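Local coordinates for U4/U6 snRNA-associated-splicing factor PRP24 (Saccharomyces cerevisiae, PDB 4N0T), which acts as a spliceosome recycling factor that binds U6 snRNA and anneals it with U4 snRNA, at residues A[8-13]-A[52-57]; A[13-18]-A[73-78]; A[283-288]-A[349-354]. All blocks are in the same frame, centred on the assembly; numbering follows the deposited sequence.

Contact 1. Residues A[8-13]-A[52-57]; sequences LTTVLV and RIEFAR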
ATOM      1  N   LEU A   8     -10.621  19.722   3.983  1.00 26.85           N
ATOM      2  CA  LEU A   8     -10.866  21.088   4.440  1.00 26.49           C
ATOM      3  C   LEU A   8     -10.781  22.113   3.316  1.00 23.82           C
ATOM      4  O   LEU A   8     -11.562  23.064   3.275  1.00 28.36           O
ATOM      5  CB  LEU A   8      -9.884  21.459   5.557  1.00 28.87           C
ATOM      6  CG  LEU A   8     -10.176  22.798   6.241  1.00 34.42           C
ATOM      7  CD1 LEU A   8     -11.493  22.720   7.001  1.00 32.54           C
ATOM      8  CD2 LEU A   8      -9.027  23.227   7.159  1.00 35.98           C
ATOM      9  N   THR A   9      -9.856  21.918   2.382  1.00 21.60           N
ATOM     10  CA  THR A   9      -9.690  22.903   1.322  1.00 20.10           C
ATOM     11  C   THR A   9     -10.271  22.464  -0.022  1.00 15.52           C
ATOM     12  O   THR A   9      -9.997  23.083  -1.048  1.00 20.18           O
ATOM     13  CB  THR A   9      -8.218  23.296   1.135  1.00 24.20           C
ATOM     14  OG1 THR A   9      -7.477  22.169   0.645  1.00 24.14           O
ATOM     15  CG2 THR A   9      -7.623  23.765   2.457  1.00 22.94           C
ATOM     16  N   THR A  10     -11.082  21.413  -0.006  1.00 17.82           N
ATOM     17  CA  THR A  10     -11.617  20.869  -1.254  1.00 16.52           C
ATOM     18  C   THR A  10     -13.095  21.223  -1.434  1.00 15.98           C
ATOM     19  O   THR A  10     -13.907  21.116  -0.495  1.00 19.26           O
ATOM     20  CB  THR A  10     -11.440  19.345  -1.321  1.00 21.15           C
ATOM     21  OG1 THR A  10     -10.050  19.036  -1.161  1.00 21.27           O
ATOM     22  CG2 THR A  10     -11.911  18.798  -2.663  1.00 18.45           C
ATOM     23  N   VAL A  11     -13.437  21.636  -2.640  1.00 16.65           N
ATOM     24  CA  VAL A  11     -14.829  21.930  -2.952  1.00 17.13           C
ATOM     25  C   VAL A  11     -15.331  21.033  -4.067  1.00 18.27           C
ATOM     26  O   VAL A  11     -14.542  20.498  -4.866  1.00 17.77           O
ATOM     27  CB  VAL A  11     -15.046  23.405  -3.360  1.00 16.13           C
ATOM     28  CG1 VAL A  11     -14.556  24.326  -2.246  1.00 22.71           C
ATOM     29  CG2 VAL A  11     -14.327  23.716  -4.661  1.00 16.57           C
ATOM     30  N   LEU A  12     -16.652  20.904  -4.121  1.00 15.81           N
ATOM     31  CA  LEU A  12     -17.345  20.144  -5.146  1.00 12.32           C
ATOM     32  C   LEU A  12     -18.089  21.140  -6.022  1.00 17.78           C
ATOM     33  O   LEU A  12     -18.760  22.030  -5.498  1.00 19.05           O
ATOM     34  CB  LEU A  12     -18.371  19.230  -4.479  1.00 14.87           C
ATOM     35  CG  LEU A  12     -19.293  18.436  -5.415  1.00 20.00           C
ATOM     36  CD1 LEU A  12     -18.472  17.454  -6.204  1.00 22.53           C
ATOM     37  CD2 LEU A  12     -20.393  17.716  -4.644  1.00 25.16           C
ATOM     38  N   VAL A  13     -17.957  20.996  -7.333  1.00 16.34           N
ATOM     39  CA  VAL A  13     -18.701  21.833  -8.279  1.00 16.34           C
ATOM     40  C   VAL A  13     -19.658  20.922  -9.023  1.00 20.69           C
ATOM     41  O   VAL A  13     -19.239  19.894  -9.568  1.00 20.45           O
ATOM     42  CB  VAL A  13     -17.780  22.532  -9.292  1.00 17.25           C
ATOM     43  CG1 VAL A  13     -18.589  23.474 -10.182  1.00 19.13           C
ATOM     44  CG2 VAL A  13     -16.702  23.317  -8.580  1.00 17.83           C
ATOM     45  N   ARG A  52     -13.968  18.274  -8.728  1.00 17.02           N
ATOM     46  CA  ARG A  52     -13.412  18.357  -7.394  1.00 16.97           C
ATOM     47  C   ARG A  52     -12.223  19.296  -7.498  1.00 18.08           C
ATOM     48  O   ARG A  52     -11.361  19.113  -8.355  1.00 19.12           O
ATOM     49  CB  ARG A  52     -12.940  16.966  -6.940  1.00 15.31           C
ATOM     50  CG  ARG A  52     -12.133  16.961  -5.668  1.00 17.71           C
ATOM     51  CD  ARG A  52     -11.600  15.550  -5.409  1.00 20.51           C
ATOM     52  NE  ARG A  52     -10.870  15.468  -4.156  1.00 24.17           N
ATOM     53  CZ  ARG A  52      -9.581  15.758  -4.032  1.00 30.89           C
ATOM     54  NH1 ARG A  52      -8.893  16.139  -5.095  1.00 36.25           N
ATOM     55  NH2 ARG A  52      -8.982  15.655  -2.855  1.00 36.35           N
ATOM     56  N   ILE A  53     -12.184  20.322  -6.651  1.00 15.91           N
ATOM     57  CA  ILE A  53     -11.071  21.268  -6.681  1.00 16.49           C
ATOM     58  C   ILE A  53     -10.457  21.347  -5.296  1.00 16.13           C
ATOM     59  O   ILE A  53     -11.126  21.730  -4.321  1.00 17.75           O
ATOM     60  CB  ILE A  53     -11.509  22.686  -7.148  1.00 16.92           C
ATOM     61  CG1 ILE A  53     -12.241  22.613  -8.486  1.00 20.40           C
ATOM     62  CG2 ILE A  53     -10.291  23.611  -7.279  1.00 19.33           C
ATOM     63  CD1 ILE A  53     -12.872  23.951  -8.884  1.00 22.99           C
ATOM     64  N   GLU A  54      -9.190  20.954  -5.196  1.00 18.68           N
ATOM     65  CA  GLU A  54      -8.478  21.034  -3.933  1.00 20.15           C
ATOM     66  C   GLU A  54      -7.637  22.306  -3.952  1.00 19.25           C
ATOM     67  O   GLU A  54      -6.718  22.438  -4.770  1.00 22.28           O
ATOM     68  CB  GLU A  54      -7.590  19.808  -3.727  1.00 20.43           C
ATOM     69  CG  GLU A  54      -6.848  19.843  -2.404  1.00 20.29           C
ATOM     70  CD  GLU A  54      -5.970  18.631  -2.192  1.00 29.31           C
ATOM     71  OE1 GLU A  54      -6.033  17.694  -3.019  1.00 32.01           O
ATOM     72  OE2 GLU A  54      -5.217  18.616  -1.194  1.00 24.52           O
ATOM     73  N   PHE A  55      -7.963  23.246  -3.069  1.00 23.02           N
ATOM     74  CA  PHE A  55      -7.239  24.514  -2.997  1.00 23.19           C
ATOM     75  C   PHE A  55      -6.057  24.393  -2.051  1.00 24.64           C
ATOM     76  O   PHE A  55      -6.064  23.561  -1.152  1.00 24.71           O
ATOM     77  CB  PHE A  55      -8.172  25.643  -2.544  1.00 21.89           C
ATOM     78  CG  PHE A  55      -9.089  26.113  -3.626  1.00 20.81           C
ATOM     79  CD1 PHE A  55      -8.666  27.070  -4.542  1.00 22.08           C
ATOM     80  CD2 PHE A  55     -10.361  25.576  -3.756  1.00 18.87           C
ATOM     81  CE1 PHE A  55      -9.505  27.501  -5.569  1.00 22.24           C
ATOM     82  CE2 PHE A  55     -11.200  25.993  -4.771  1.00 17.19           C
ATOM     83  CZ  PHE A  55     -10.774  26.961  -5.683  1.00 21.63           C
ATOM     84  N   ALA A  56      -5.043  25.222  -2.275  1.00 25.37           N
ATOM     85  CA  ALA A  56      -3.889  25.262  -1.385  1.00 26.66           C
ATOM     86  C   ALA A  56      -4.295  25.639   0.037  1.00 27.31           C
ATOM     87  O   ALA A  56      -3.771  25.089   1.006  1.00 28.31           O
ATOM     88  CB  ALA A  56      -2.856  26.237  -1.909  1.00 26.60           C
ATOM     89  N   ARG A  57      -5.222  26.583   0.160  1.00 25.49           N
ATOM     90  CA  ARG A  57      -5.629  27.096   1.470  1.00 27.57           C
ATOM     91  C   ARG A  57      -7.141  27.255   1.587  1.00 28.97           C
ATOM     92  O   ARG A  57      -7.831  27.364   0.574  1.00 26.76           O
ATOM     93  CB  ARG A  57      -4.938  28.440   1.748  1.00 31.20           C
ATOM     94  CG  ARG A  57      -3.419  28.342   1.864  1.00 36.68           C
ATOM     95  CD  ARG A  57      -2.782  29.697   2.145  1.00 41.30           C
ATOM     96  NE  ARG A  57      -2.664  30.517   0.941  1.00 45.58           N
ATOM     97  CZ  ARG A  57      -1.794  30.285  -0.040  1.00 47.03           C
ATOM     98  NH1 ARG A  57      -0.968  29.243   0.027  1.00 45.90           N
ATOM     99  NH2 ARG A  57      -1.750  31.091  -1.094  1.00 48.32           N
TER

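Contact 2. Residues A[13-18]-A[73-78]; sequences VKNLPK and GQNEII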
ATOM      1  N   VAL A  13     -17.957  20.996  -7.333  1.00 16.34           N
ATOM      2  CA  VAL A  13     -18.701  21.833  -8.279  1.00 16.34           C
ATOM      3  C   VAL A  13     -19.658  20.922  -9.023  1.00 20.69           C
ATOM      4  O   VAL A  13     -19.239  19.894  -9.568  1.00 20.45           O
ATOM      5  CB  VAL A  13     -17.780  22.532  -9.292  1.00 17.25           C
ATOM      6  CG1 VAL A  13     -18.589  23.474 -10.182  1.00 19.13           C
ATOM      7  CG2 VAL A  13     -16.702  23.317  -8.580  1.00 17.83           C
ATOM      8  N   LYS A  14     -20.940  21.286  -9.035  1.00 16.39           N
ATOM      9  CA  LYS A  14     -21.939  20.514  -9.771  1.00 16.88           C
ATOM     10  C   LYS A  14     -22.524  21.341 -10.913  1.00 19.40           C
ATOM     11  O   LYS A  14     -22.628  22.563 -10.809  1.00 19.49           O
ATOM     12  CB  LYS A  14     -23.057  20.052  -8.830  1.00 19.66           C
ATOM     13  CG  LYS A  14     -24.159  19.279  -9.528  1.00 23.30           C
ATOM     14  CD  LYS A  14     -25.173  18.726  -8.553  1.00 23.82           C
ATOM     15  CE  LYS A  14     -26.182  17.852  -9.298  1.00 31.06           C
ATOM     16  NZ  LYS A  14     -27.196  17.282  -8.365  1.00 31.50           N
ATOM     17  N   ASN A  15     -22.853  20.648 -12.002  1.00 15.99           N
ATOM     18  CA  ASN A  15     -23.574  21.221 -13.154  1.00 17.31           C
ATOM     19  C   ASN A  15     -22.714  22.067 -14.086  1.00 21.59           C
ATOM     20  O   ASN A  15     -23.214  22.990 -14.736  1.00 24.36           O
ATOM     21  CB  ASN A  15     -24.829  22.001 -12.734  1.00 18.04           C
ATOM     22  CG  ASN A  15     -25.862  22.061 -13.854  1.00 25.66           C
ATOM     23  OD1 ASN A  15     -26.032  21.083 -14.588  1.00 23.92           O
ATOM     24  ND2 ASN A  15     -26.536  23.203 -14.005  1.00 26.35           N
ATOM     25  N   LEU A  16     -21.424  21.757 -14.165  1.00 17.41           N
ATOM     26  CA  LEU A  16     -20.579  22.367 -15.184  1.00 20.07           C
ATOM     27  C   LEU A  16     -21.035  21.879 -16.559  1.00 23.48           C
ATOM     28  O   LEU A  16     -21.571  20.768 -16.682  1.00 23.68           O
ATOM     29  CB  LEU A  16     -19.113  21.983 -14.966  1.00 21.02           C
ATOM     30  CG  LEU A  16     -18.460  22.603 -13.731  1.00 21.32           C
ATOM     31  CD1 LEU A  16     -17.185  21.850 -13.349  1.00 21.57           C
ATOM     32  CD2 LEU A  16     -18.151  24.066 -13.964  1.00 21.50           C
ATOM     33  N   PRO A  17     -20.809  22.695 -17.595  1.00 21.71           N
ATOM     34  CA  PRO A  17     -21.203  22.298 -18.953  1.00 29.08           C
ATOM     35  C   PRO A  17     -20.506  21.012 -19.387  1.00 29.78           C
ATOM     36  O   PRO A  17     -19.396  20.743 -18.915  1.00 28.77           O
ATOM     37  CB  PRO A  17     -20.701  23.464 -19.815  1.00 30.87           C
ATOM     38  CG  PRO A  17     -20.664  24.640 -18.879  1.00 27.86           C
ATOM     39  CD  PRO A  17     -20.257  24.062 -17.550  1.00 20.43           C
ATOM     40  N   LYS A  18     -21.146  20.240 -20.265  1.00 31.24           N
ATOM     41  CA  LYS A  18     -20.535  19.047 -20.861  1.00 36.21           C
ATOM     42  C   LYS A  18     -19.135  19.318 -21.416  1.00 35.01           C
ATOM     43  O   LYS A  18     -18.235  18.474 -21.328  1.00 35.10           O
ATOM     44  CB  LYS A  18     -21.419  18.539 -22.002  1.00 45.89           C
ATOM     45  CG  LYS A  18     -22.066  17.190 -21.762  1.00 56.55           C
ATOM     46  CD  LYS A  18     -21.998  16.330 -23.021  1.00 62.75           C
ATOM     47  CE  LYS A  18     -20.625  15.691 -23.180  1.00 63.94           C
ATOM     48  NZ  LYS A  18     -20.428  14.585 -22.197  1.00 62.19           N
ATOM     49  N   GLY A  73     -21.310  29.268 -19.061  1.00 29.40           N
ATOM     50  CA  GLY A  73     -22.005  29.022 -20.319  1.00 31.96           C
ATOM     51  C   GLY A  73     -23.444  29.453 -20.117  1.00 29.52           C
ATOM     52  O   GLY A  73     -23.725  30.649 -19.961  1.00 34.91           O
ATOM     53  N   GLN A  74     -24.357  28.485 -20.088  1.00 25.56           N
ATOM     54  CA  GLN A  74     -25.713  28.755 -19.634  1.00 29.53           C
ATOM     55  C   GLN A  74     -26.088  27.842 -18.478  1.00 31.00           C
ATOM     56  O   GLN A  74     -27.269  27.719 -18.136  1.00 31.16           O
ATOM     57  CB  GLN A  74     -26.706  28.608 -20.787  1.00 35.89           C
ATOM     58  CG  GLN A  74     -26.470  29.620 -21.893  1.00 41.73           C
ATOM     59  CD  GLN A  74     -27.364  29.401 -23.094  1.00 43.49           C
ATOM     60  OE1 GLN A  74     -28.248  28.543 -23.083  1.00 44.44           O
ATOM     61  NE2 GLN A  74     -27.137  30.182 -24.143  1.00 44.16           N
ATOM     62  N   ASN A  75     -25.079  27.200 -17.883  1.00 26.13           N
ATOM     63  CA  ASN A  75     -25.292  26.309 -16.743  1.00 24.16           C
ATOM     64  C   ASN A  75     -25.141  27.028 -15.414  1.00 19.64           C
ATOM     65  O   ASN A  75     -24.139  27.709 -15.189  1.00 24.21           O
ATOM     66  CB  ASN A  75     -24.301  25.137 -16.783  1.00 26.29           C
ATOM     67  CG  ASN A  75     -24.717  24.059 -17.748  1.00 31.77           C
ATOM     68  OD1 ASN A  75     -25.368  24.335 -18.759  1.00 31.34           O
ATOM     69  ND2 ASN A  75     -24.355  22.814 -17.441  1.00 24.47           N
ATOM     70  N   GLU A  76     -26.143  26.897 -14.546  1.00 17.85           N
ATOM     71  CA  GLU A  76     -26.055  27.428 -13.191  1.00 18.67           C
ATOM     72  C   GLU A  76     -25.327  26.388 -12.338  1.00 20.55           C
ATOM     73  O   GLU A  76     -25.844  25.288 -12.139  1.00 22.26           O
ATOM     74  CB  GLU A  76     -27.452  27.660 -12.610  1.00 23.96           C
ATOM     75  CG  GLU A  76     -27.451  28.310 -11.229  1.00 27.00           C
ATOM     76  CD  GLU A  76     -28.836  28.762 -10.783  1.00 31.94           C
ATOM     77  OE1 GLU A  76     -29.119  28.689  -9.565  1.00 31.94           O
ATOM     78  OE2 GLU A  76     -29.637  29.202 -11.648  1.00 31.72           O
ATOM     79  N   ILE A  77     -24.137  26.737 -11.850  1.00 18.81           N
ATOM     80  CA  ILE A  77     -23.323  25.790 -11.069  1.00 19.81           C
ATOM     81  C   ILE A  77     -23.646  25.863  -9.584  1.00 23.12           C
ATOM     82  O   ILE A  77     -24.229  26.847  -9.108  1.00 22.46           O
ATOM     83  CB  ILE A  77     -21.796  26.010 -11.279  1.00 17.57           C
ATOM     84  CG1 ILE A  77     -21.369  27.395 -10.781  1.00 19.42           C
ATOM     85  CG2 ILE A  77     -21.426  25.813 -12.749  1.00 21.42           C
ATOM     86  CD1 ILE A  77     -19.862  27.615 -10.776  1.00 21.36           C
ATOM     87  N   ILE A  78     -23.276  24.813  -8.845  1.00 17.82           N
ATOM     88  CA  ILE A  78     -23.410  24.807  -7.405  1.00 16.90           C
ATOM     89  C   ILE A  78     -22.024  24.464  -6.896  1.00 22.15           C
ATOM     90  O   ILE A  78     -21.399  23.524  -7.392  1.00 19.09           O
ATOM     91  CB  ILE A  78     -24.440  23.756  -6.923  1.00 18.33           C
ATOM     92  CG1 ILE A  78     -25.816  24.059  -7.548  1.00 25.36           C
ATOM     93  CG2 ILE A  78     -24.558  23.764  -5.402  1.00 19.81           C
ATOM     94  CD1 ILE A  78     -26.873  22.996  -7.299  1.00 32.84           C
TER
HETATM   95  O   HOH W   1     -28.521  25.435 -15.139  1.00 28.00           O

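Contact 3. Residues A[283-288]-A[349-354]; sequences CLFPLS and VIRSGT. With SO4 (sulfate ion), chain C.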
ATOM      1  N   CYS A 283      16.303  -6.094 -13.553  1.00 16.81           N
ATOM      2  CA  CYS A 283      15.582  -4.982 -12.966  1.00 14.62           C
ATOM      3  C   CYS A 283      14.706  -4.362 -14.030  1.00 18.52           C
ATOM      4  O   CYS A 283      15.079  -4.332 -15.205  1.00 20.23           O
ATOM      5  CB  CYS A 283      16.553  -3.922 -12.461  1.00 14.59           C
ATOM      6  SG  CYS A 283      17.519  -4.485 -11.037  1.00 20.44           S
ATOM      7  N   LEU A 284      13.540  -3.882 -13.614  1.00 16.37           N
ATOM      8  CA  LEU A 284      12.670  -3.086 -14.478  1.00 15.64           C
ATOM      9  C   LEU A 284      12.588  -1.682 -13.897  1.00 19.97           C
ATOM     10  O   LEU A 284      12.457  -1.514 -12.691  1.00 16.69           O
ATOM     11  CB  LEU A 284      11.266  -3.695 -14.521  1.00 15.22           C
ATOM     12  CG  LEU A 284      11.151  -5.099 -15.116  1.00 19.94           C
ATOM     13  CD1 LEU A 284       9.683  -5.506 -15.199  1.00 21.95           C
ATOM     14  CD2 LEU A 284      11.800  -5.168 -16.521  1.00 20.73           C
ATOM     15  N   PHE A 285      12.667  -0.664 -14.749  1.00 14.33           N
ATOM     16  CA  PHE A 285      12.676   0.718 -14.280  1.00 12.39           C
ATOM     17  C   PHE A 285      12.440   1.615 -15.494  1.00 16.13           C
ATOM     18  O   PHE A 285      12.672   1.169 -16.616  1.00 18.49           O
ATOM     19  CB  PHE A 285      14.039   1.037 -13.652  1.00 14.71           C
ATOM     20  CG  PHE A 285      15.218   0.681 -14.523  1.00 17.61           C
ATOM     21  CD1 PHE A 285      15.734  -0.607 -14.526  1.00 16.35           C
ATOM     22  CD2 PHE A 285      15.819   1.645 -15.331  1.00 19.53           C
ATOM     23  CE1 PHE A 285      16.822  -0.943 -15.317  1.00 21.42           C
ATOM     24  CE2 PHE A 285      16.906   1.316 -16.117  1.00 19.67           C
ATOM     25  CZ  PHE A 285      17.409   0.030 -16.116  1.00 20.05           C
ATOM     26  N   PRO A 286      11.946   2.847 -15.284  1.00 18.31           N
ATOM     27  CA  PRO A 286      11.430   3.386 -14.017  1.00 19.13           C
ATOM     28  C   PRO A 286       9.973   2.980 -13.825  1.00 20.63           C
ATOM     29  O   PRO A 286       9.223   2.853 -14.804  1.00 20.01           O
ATOM     30  CB  PRO A 286      11.519   4.896 -14.234  1.00 21.17           C
ATOM     31  CG  PRO A 286      11.204   5.044 -15.714  1.00 21.58           C
ATOM     32  CD  PRO A 286      11.839   3.837 -16.384  1.00 18.92           C
ATOM     33  N   LEU A 287       9.581   2.788 -12.570  1.00 19.10           N
ATOM     34  CA  LEU A 287       8.231   2.378 -12.209  1.00 17.05           C
ATOM     35  C   LEU A 287       7.702   3.332 -11.138  1.00 17.49           C
ATOM     36  O   LEU A 287       8.469   3.835 -10.302  1.00 16.36           O
ATOM     37  CB  LEU A 287       8.253   0.960 -11.609  1.00 17.82           C
ATOM     38  CG  LEU A 287       8.718  -0.191 -12.503  1.00 20.12           C
ATOM     39  CD1 LEU A 287       8.829  -1.512 -11.728  1.00 21.48           C
ATOM     40  CD2 LEU A 287       7.736  -0.340 -13.644  1.00 24.16           C
ATOM     41  N   SER A 288       6.389   3.558 -11.156  1.00 16.35           N
ATOM     42  CA  SER A 288       5.707   4.292 -10.095  1.00 17.56           C
ATOM     43  C   SER A 288       5.844   3.571  -8.757  1.00 13.51           C
ATOM     44  O   SER A 288       5.757   2.347  -8.700  1.00 14.64           O
ATOM     45  CB  SER A 288       4.217   4.397 -10.417  1.00 17.61           C
ATOM     46  OG  SER A 288       3.479   4.784  -9.273  1.00 18.18           O
ATOM     47  N   VAL A 349       6.826   3.400 -21.422  1.00 25.45           N
ATOM     48  CA  VAL A 349       7.911   2.508 -21.813  1.00 23.16           C
ATOM     49  C   VAL A 349       8.801   2.230 -20.597  1.00 23.87           C
ATOM     50  O   VAL A 349       9.115   3.140 -19.829  1.00 29.10           O
ATOM     51  CB  VAL A 349       8.730   3.101 -22.973  1.00 30.82           C
ATOM     52  CG1 VAL A 349       9.909   2.210 -23.318  1.00 31.78           C
ATOM     53  CG2 VAL A 349       7.838   3.287 -24.196  1.00 36.45           C
ATOM     54  N   ILE A 350       9.176   0.970 -20.404  1.00 18.96           N
ATOM     55  CA  ILE A 350      10.073   0.617 -19.314  1.00 19.78           C
ATOM     56  C   ILE A 350      11.356   0.038 -19.880  1.00 22.46           C
ATOM     57  O   ILE A 350      11.389  -0.442 -21.028  1.00 24.84           O
ATOM     58  CB  ILE A 350       9.444  -0.421 -18.364  1.00 22.73           C
ATOM     59  CG1 ILE A 350       8.959  -1.631 -19.162  1.00 20.40           C
ATOM     60  CG2 ILE A 350       8.318   0.200 -17.557  1.00 25.96           C
ATOM     61  CD1 ILE A 350       8.483  -2.813 -18.295  1.00 30.27           C
ATOM     62  N   ARG A 351      12.408   0.092 -19.075  1.00 17.81           N
ATOM     63  CA  ARG A 351      13.700  -0.455 -19.443  1.00 18.60           C
ATOM     64  C   ARG A 351      13.989  -1.674 -18.580  1.00 23.17           C
ATOM     65  O   ARG A 351      13.429  -1.820 -17.486  1.00 19.22           O
ATOM     66  CB  ARG A 351      14.794   0.591 -19.195  1.00 23.66           C
ATOM     67  CG  ARG A 351      14.498   1.943 -19.830  1.00 27.27           C
ATOM     68  CD  ARG A 351      15.598   2.951 -19.528  1.00 34.74           C
ATOM     69  NE  ARG A 351      15.583   4.042 -20.498  1.00 45.13           N
ATOM     70  CZ  ARG A 351      16.664   4.536 -21.094  1.00 40.91           C
ATOM     71  NH1 ARG A 351      17.871   4.047 -20.818  1.00 36.51           N
ATOM     72  NH2 ARG A 351      16.530   5.528 -21.960  1.00 44.71           N
ATOM     73  N   SER A 352      14.857  -2.544 -19.076  1.00 19.88           N
ATOM     74  CA  SER A 352      15.363  -3.660 -18.291  1.00 20.81           C
ATOM     75  C   SER A 352      16.872  -3.506 -18.188  1.00 24.33           C
ATOM     76  O   SER A 352      17.493  -2.818 -19.006  1.00 24.13           O
ATOM     77  CB  SER A 352      15.011  -4.987 -18.952  1.00 22.78           C
ATOM     78  OG  SER A 352      15.721  -5.126 -20.183  1.00 24.17           O
ATOM     79  N   GLY A 353      17.480  -4.136 -17.191  1.00 19.63           N
ATOM     80  CA  GLY A 353      18.915  -4.008 -17.033  1.00 22.09           C
ATOM     81  C   GLY A 353      19.356  -4.677 -15.759  1.00 23.40           C
ATOM     82  O   GLY A 353      18.534  -5.266 -15.052  1.00 20.86           O
ATOM     83  N   THR A 354      20.649  -4.596 -15.467  1.00 20.65           N
ATOM     84  CA  THR A 354      21.172  -5.107 -14.210  1.00 22.62           C
ATOM     85  C   THR A 354      20.842  -4.133 -13.094  1.00 17.10           C
ATOM     86  O   THR A 354      20.335  -3.028 -13.346  1.00 16.37           O
ATOM     87  CB  THR A 354      22.694  -5.225 -14.267  1.00 23.44           C
ATOM     88  OG1 THR A 354      23.250  -3.915 -14.420  1.00 21.74           O
ATOM     89  CG2 THR A 354      23.121  -6.106 -15.431  1.00 29.89           C
TER
HETATM   90  S   SO4 C 501      27.359  -3.662 -14.483  1.00 58.72           S
HETATM   91  O1  SO4 C 501      27.007  -4.613 -13.430  1.00 56.73           O
HETATM   92  O2  SO4 C 501      28.143  -2.559 -13.916  1.00 53.02           O
HETATM   93  O3  SO4 C 501      28.139  -4.345 -15.514  1.00 62.67           O
HETATM   94  O4  SO4 C 501      26.130  -3.163 -15.092  1.00 54.34           O
HETATM   95  O   HOH W   2       8.027   3.437 -16.988  1.00 33.40           O

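Contact 1. Residues A[8-13]-A[52-57]
Thr-10 to Val-13 and Arg-52 to Phe-55 belong to the two central, antiparallel strands of the first RNA recognition motif, β1 and β3, where this fold carries its RNP2 and RNP1 sequences. The hydrogen-bonded pair Val-11 and Ile-53 is joined both ways, Val-11 N to Ile-53 O at 2.9 Å and Ile-53 N to Val-11 O at 3.0 Å. At the strand end Thr-9 is held twice by Phe-55: its O accepts Phe-55 N from above the carbonyl plane, and its OG1 donates to Phe-55 O at 2.7 Å. With chi1 at 67°, that hydroxyl sits between the backbone N and the carbonyl carbon, and CG2 is left to rest on Arg-57 C.

Val-11, Val-13 and Ile-53 face the helices. Val-11 CG2 comes to the edge of the Phe-55 ring, 3.9 Å from CE2, and Val-13 CG2 meets Ile-53 CD1; branched apolar residues suit this packing against helices 22-29 and 58-65. Thr-10, Arg-52 and Glu-54 lie on the opposite face. Thr-10 CG2 touches Arg-52 CG at 3.5 Å and lies over one face of the guanidinium, near its rim, while Thr-10 OG1 rests on Glu-54 CG and bonds to Arg-6 O. The extended Arg-52 chain brings NH2 into a salt bridge with Glu-54 OE1 at 3.6 Å, within the same strand, which probably offsets much of both charges, although Arg-116 also lies close to Arg-52. Further salt bridges, Arg-52 NE to Asp-132 and Glu-54 OE2 to Arg-4, tie this face to the second motif and the N-terminal residues.

Contact 2. Residues A[13-18]-A[73-78]
A chi1 of -155° puts CG of Asn-15 roughly opposite its backbone N and carries the amide over to Glu-76, while chi1 of -79° at Asn-75 sets CG beside its own N and brings its amide back to Asn-15. The two side chains stitch together β1 and the last main strand of the first RNA recognition motif where regular pairing runs out. Asn-15 ND2 donates to Glu-76 O at 2.9 Å, almost straight, with the acceptor in the Asn-15 amide plane. Asn-75 ND2 donates to Asn-15 O, also at 2.9 Å, coming from well above that carbonyl's plane. The amide planes lie only 16° apart although the side chains cross at about a right angle. Asparagine suits both places: its short amide reaches a backbone oxygen across the gap, and Asn-15 also adopts a left-handed backbone conformation that this residue type tolerates well.

Beyond this, the hydrogen-bonded pair Lys-14 and Ile-78 restores the ladder, with Lys-14 N to Ile-78 O at 2.8 Å and Ile-78 N to Lys-14 O at 3.1 Å. The long Lys-14 chain is extended and leads away from the partner strand. On the helix-facing side of the sheet, Ile-77 CG2 packs on Leu-16 CD2 at 3.9 Å, with Tyr-28 and Val-25 of helix 22-29 closing over the pair. Pro-17 lies against Asn-75, its CA 3.5 Å from ND2. One water accepts from Glu-76 N at 2.9 Å and, weakly, from Asn-15 ND2.

Contact 3. Residues A[283-288]-A[349-354]
Cys-283 to Phe-285 and Arg-351 to Gly-353 run antiparallel, their short axes approaching to 4.8 Å with 151° between N-to-C directions, and Phe-285 and Arg-351 are bonded both ways: Arg-351 N to Phe-285 O is 2.7 Å, nearly along the C=O axis. At the other end Cys-283 N reaches Gly-353 O at 2.8 Å, whereas the return bond from Gly-353 N to Cys-283 O is weak.

Phe-285 makes the largest single contribution. Its chi1 of 51° sets CG between the backbone N and the carbonyl carbon, which swings the ring across the neighbouring strand. Arg-351 CB then stands over one ring face as a CH-pi contact, 3.8 Å from CE2, and the Arg-351 chain runs on outward. Gly-353, having no side chain, lets CE1 of the ring approach its N to 3.8 Å. On the other face of the sheet Leu-284 CD2 lies by Ser-352 CB; the Ser-352 hydroxyl is satisfied by a hydrogen bond to Leu-337 O of helix 330-340. Beyond the strand end Ile-350 CG2 packs on Leu-287 CD2 at 4.0 Å. The cis peptide before Pro-286 turns the chain, and a water donating to Pro-286 O at 2.6 Å and to Val-349 O links the two chains just past the ladder.

Thr-354 is the N-cap of helix 355-365, and its OG1 also donates to a sulfate, probably from crystallisation, which Asn-356 and Arg-360 bind too. That helix covers Cys-283 and Phe-285 through Met-358: a C-terminal helix over the sheet face that would usually meet RNA, in keeping with the occluded RNA recognition motif.

How the contacts relate
Contacts 1 and 2 share strand 10-16 and Val-13, and lie on its two sides, toward strand 49-55 and strand 75-81 respectively; their centres are about 17 Å apart in one sheet of the first RNA recognition motif. Contact 3 belongs to the fourth, its centre about 35 Å from that of contact 1 and about 43 Å from that of contact 2. By topology it pairs the strands equivalent to those of contact 2, the first and last of the motif's main strands. Nearest atoms to the bound RNA are about 6 Å away for contact 1, about 8 Å for contact 3 and about 16 Å for contact 2, so contact 2 lies farthest from the RNA and none of the three touches it.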